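Local coordinates for polymeric immunoglobulin receptor (Mus musculus, PDB 4NOF), which probably binds polymeric immunoglobulins and carries them across epithelial cells, this fragment being its second immunoglobulin-like V-type domain, at residues Lys36-Lys41 against Tyr91-Gly96. Sequence-based numbering, arbitrary orientation. Where two conformers were deposited one is given.
Sequences KSLCKK and YICQAG
Lys40 and Tyr91 meet because their first torsions swing them over one another: CG of Lys40 lies anti to the backbone N (chi1 -171°), while the ring carbon CG of Tyr91 sits beside its backbone N (chi1 -65°). The extended lysine chain crosses the ring, CG over one face at 4.1 Å from the centroid in a CH-pi contact and CE 3.6 Å from Tyr91 OH. A long aliphatic chain ending in an ammonium group suits this place: its methylenes pack over the ring face while NZ reaches on to the carbonyl of Ala88. Leu38 adds a methyl, CD2 approaching Tyr91 CD2 at 3.9 Å, and turns its other branch, CD1, toward the sulfur of Cys93. Tyr91 OH bonds to Asp87 O, the tyrosine corner of V-type domains, and pairs with the hydroxyl of Tyr60; a leucine here would probably leave both without this partner and strip the flat support from the Lys40 chain. Antiparallel pairing fixes the register: Ser37 and Gln94 exchange two backbone bonds, as do Cys39 and Ile92, Cys39 N to Ile92 O spanning 3.0 Å. On the face that carries Ser37, Cys39, Ile92 and Gln94, small Ser37 bonds through OG to a water 2.8 Å away, which donates to Ile92 O, bridging the strands. Gln94 extends its chain away from strand 36-41, so that its amide NE2 donates to Gly96 O at 2.7 Å. Strand 36-41 lies between strand 46-51, joined by the Cys39-Cys46 disulfide, and strand 89-95, whose other neighbour is strand 102-111. Facing the second sheet, Leu38 packs on Val78 of strand 75-80, and Cys93 is linked to Cys25 of strand 21-26 by the disulfide that pins together the two sheets of the immunoglobulin sandwich.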
ATOM      1  N   LYS A  36      -9.341  -4.398   4.228  1.00 17.42           N
ATOM      2  CA  LYS A  36      -8.515  -3.546   3.392  1.00 17.22           C
ATOM      3  C   LYS A  36      -7.095  -3.746   3.844  1.00 16.73           C
ATOM      4  O   LYS A  36      -6.848  -3.761   5.022  1.00 16.86           O
ATOM      5  CB  LYS A  36      -8.845  -2.060   3.550  1.00 17.56           C
ATOM      6  CG  LYS A  36     -10.323  -1.627   3.408  1.00 20.87           C
ATOM      7  CD  LYS A  36     -10.948  -2.054   2.133  1.00 23.08           C
ATOM      8  CE  LYS A  36     -12.357  -1.405   1.985  1.00 26.77           C
ATOM      9  NZ  LYS A  36     -13.294  -1.706   3.115  1.00 25.29           N
ATOM     10  N   SER A  37      -6.164  -3.899   2.904  1.00 15.31           N
ATOM     11  CA  SER A  37      -4.783  -4.205   3.291  1.00 16.20           C
ATOM     12  C   SER A  37      -3.808  -3.621   2.286  1.00 15.58           C
ATOM     13  O   SER A  37      -4.147  -3.389   1.121  1.00 14.28           O
ATOM     14  CB  SER A  37      -4.564  -5.721   3.393  1.00 17.89           C
ATOM     15  OG  SER A  37      -4.658  -6.395   2.153  1.00 20.54           O
ATOM     16  N   LEU A  38      -2.585  -3.406   2.762  1.00 15.08           N
ATOM     17  CA  LEU A  38      -1.440  -3.162   1.893  1.00 15.88           C
ATOM     18  C   LEU A  38      -0.381  -4.197   2.219  1.00 14.87           C
ATOM     19  O   LEU A  38      -0.093  -4.452   3.402  1.00 14.56           O
ATOM     20  CB  LEU A  38      -0.873  -1.754   2.119  1.00 15.74           C
ATOM     21  CG  LEU A  38       0.272  -1.278   1.206  1.00 16.88           C
ATOM     22  CD1 LEU A  38      -0.228  -1.065  -0.211  1.00 17.76           C
ATOM     23  CD2 LEU A  38       0.932  -0.018   1.756  1.00 17.72           C
ATOM     24  N   CYS A  39       0.190  -4.802   1.178  1.00 15.41           N
ATOM     25  CA  CYS A  39       1.312  -5.709   1.360  0.50 16.14           C
ATOM     26  C   CYS A  39       2.467  -5.356   0.424  1.00 16.63           C
ATOM     27  O   CYS A  39       2.287  -4.659  -0.580  1.00 16.03           O
ATOM     28  CB  CYS A  39       0.888  -7.159   1.153  0.50 16.73           C
ATOM     29  SG  CYS A  39       0.332  -7.602  -0.499  0.50 17.38           S
ATOM     30  N   LYS A  40       3.655  -5.830   0.792  1.00 17.13           N
ATOM     31  CA  LYS A  40       4.878  -5.524   0.054  1.00 17.91           C
ATOM     32  C   LYS A  40       5.324  -6.780  -0.660  1.00 21.19           C
ATOM     33  O   LYS A  40       5.433  -7.846  -0.055  1.00 21.86           O
ATOM     34  CB  LYS A  40       5.985  -5.022   0.985  1.00 19.37           C
ATOM     35  CG  LYS A  40       7.207  -4.494   0.218  1.00 20.34           C
ATOM     36  CD  LYS A  40       8.208  -3.810   1.106  1.00 23.92           C
ATOM     37  CE  LYS A  40       9.271  -2.987   0.361  1.00 23.96           C
ATOM     38  NZ  LYS A  40      10.088  -3.795  -0.526  1.00 25.54           N
ATOM     39  N   LYS A  41       5.604  -6.672  -1.938  1.00 21.80           N
ATOM     40  CA  LYS A  41       6.084  -7.839  -2.685  1.00 28.63           C
ATOM     41  C   LYS A  41       7.506  -8.309  -2.363  1.00 34.46           C
ATOM     42  O   LYS A  41       8.451  -7.515  -2.200  1.00 34.21           O
ATOM     43  CB  LYS A  41       6.015  -7.572  -4.167  1.00 32.60           C
ATOM     44  CG  LYS A  41       4.606  -7.491  -4.694  1.00 35.51           C
ATOM     45  CD  LYS A  41       4.481  -8.137  -6.060  1.00 38.90           C
ATOM     46  CE  LYS A  41       3.704  -7.228  -6.997  1.00 40.54           C
ATOM     47  NZ  LYS A  41       3.304  -7.872  -8.273  1.00 44.47           N
ATOM     48  N   TYR A  91       4.304  -2.874  -4.050  1.00 15.21           N
ATOM     49  CA  TYR A  91       3.267  -3.140  -3.068  1.00 14.95           C
ATOM     50  C   TYR A  91       1.967  -3.454  -3.807  1.00 14.99           C
ATOM     51  O   TYR A  91       1.783  -3.148  -4.985  1.00 16.21           O
ATOM     52  CB  TYR A  91       3.025  -1.924  -2.184  1.00 15.54           C
ATOM     53  CG  TYR A  91       4.161  -1.495  -1.278  1.00 14.61           C
ATOM     54  CD1 TYR A  91       5.296  -0.840  -1.769  1.00 14.91           C
ATOM     55  CD2 TYR A  91       4.055  -1.659   0.108  1.00 16.03           C
ATOM     56  CE1 TYR A  91       6.282  -0.431  -0.918  1.00 15.02           C
ATOM     57  CE2 TYR A  91       5.041  -1.215   0.963  1.00 16.14           C
ATOM     58  CZ  TYR A  91       6.166  -0.619   0.450  1.00 15.61           C
ATOM     59  OH  TYR A  91       7.162  -0.175   1.340  1.00 17.85           O
ATOM     60  N   ILE A  92       1.055  -4.084  -3.091  1.00 14.68           N
ATOM     61  CA  ILE A  92      -0.284  -4.375  -3.591  1.00 15.75           C
ATOM     62  C   ILE A  92      -1.303  -3.900  -2.565  1.00 16.00           C
ATOM     63  O   ILE A  92      -1.229  -4.288  -1.377  1.00 16.52           O
ATOM     64  CB  ILE A  92      -0.512  -5.884  -3.903  1.00 17.83           C
ATOM     65  CG1 ILE A  92       0.458  -6.390  -4.965  1.00 20.30           C
ATOM     66  CG2 ILE A  92      -1.917  -6.079  -4.408  1.00 19.06           C
ATOM     67  CD1 ILE A  92       0.381  -7.906  -5.176  1.00 21.12           C
ATOM     68  N   CYS A  93      -2.212  -3.048  -3.023  1.00 16.18           N
ATOM     69  CA  CYS A  93      -3.445  -2.685  -2.279  1.00 17.95           C
ATOM     70  C   CYS A  93      -4.438  -3.773  -2.504  1.00 19.29           C
ATOM     71  O   CYS A  93      -4.596  -4.223  -3.658  1.00 21.55           O
ATOM     72  CB  CYS A  93      -4.114  -1.474  -2.879  1.00 20.82           C
ATOM     73  SG  CYS A  93      -3.199   0.049  -2.853  1.00 22.21           S
ATOM     74  N   GLN A  94      -5.152  -4.167  -1.458  1.00 18.65           N
ATOM     75  CA  GLN A  94      -6.241  -5.135  -1.654  1.00 20.01           C
ATOM     76  C   GLN A  94      -7.453  -4.756  -0.844  1.00 20.49           C
ATOM     77  O   GLN A  94      -7.349  -4.379   0.337  1.00 18.64           O
ATOM     78  CB  GLN A  94      -5.789  -6.533  -1.274  1.00 22.30           C
ATOM     79  CG  GLN A  94      -6.768  -7.635  -1.671  1.00 25.81           C
ATOM     80  CD  GLN A  94      -6.186  -9.038  -1.527  1.00 30.50           C
ATOM     81  OE1 GLN A  94      -5.189  -9.367  -2.150  1.00 35.51           O
ATOM     82  NE2 GLN A  94      -6.829  -9.876  -0.726  1.00 34.84           N
ATOM     83  N   ALA A  95      -8.614  -4.848  -1.473  1.00 18.99           N
ATOM     84  CA  ALA A  95      -9.858  -4.786  -0.743  1.00 19.78           C
ATOM     85  C   ALA A  95     -10.563  -6.091  -1.018  1.00 20.94           C
ATOM     86  O   ALA A  95     -10.829  -6.408  -2.166  1.00 21.88           O
ATOM     87  CB  ALA A  95     -10.709  -3.626  -1.207  1.00 19.70           C
ATOM     88  N   GLY A  96     -10.828  -6.842   0.036  1.00 22.98           N
ATOM     89  CA  GLY A  96     -11.444  -8.167  -0.100  1.00 26.16           C
ATOM     90  C   GLY A  96     -10.426  -9.250  -0.095  1.00 28.06           C
ATOM     91  O   GLY A  96      -9.263  -8.997   0.043  1.00 27.79           O
TER
HETATM   92  O   HOH W   1      -2.685  -6.304   0.196  1.00 24.24           O
HETATM   93  O   HOH W   2      -7.450  -7.281   2.034  1.00 26.96           O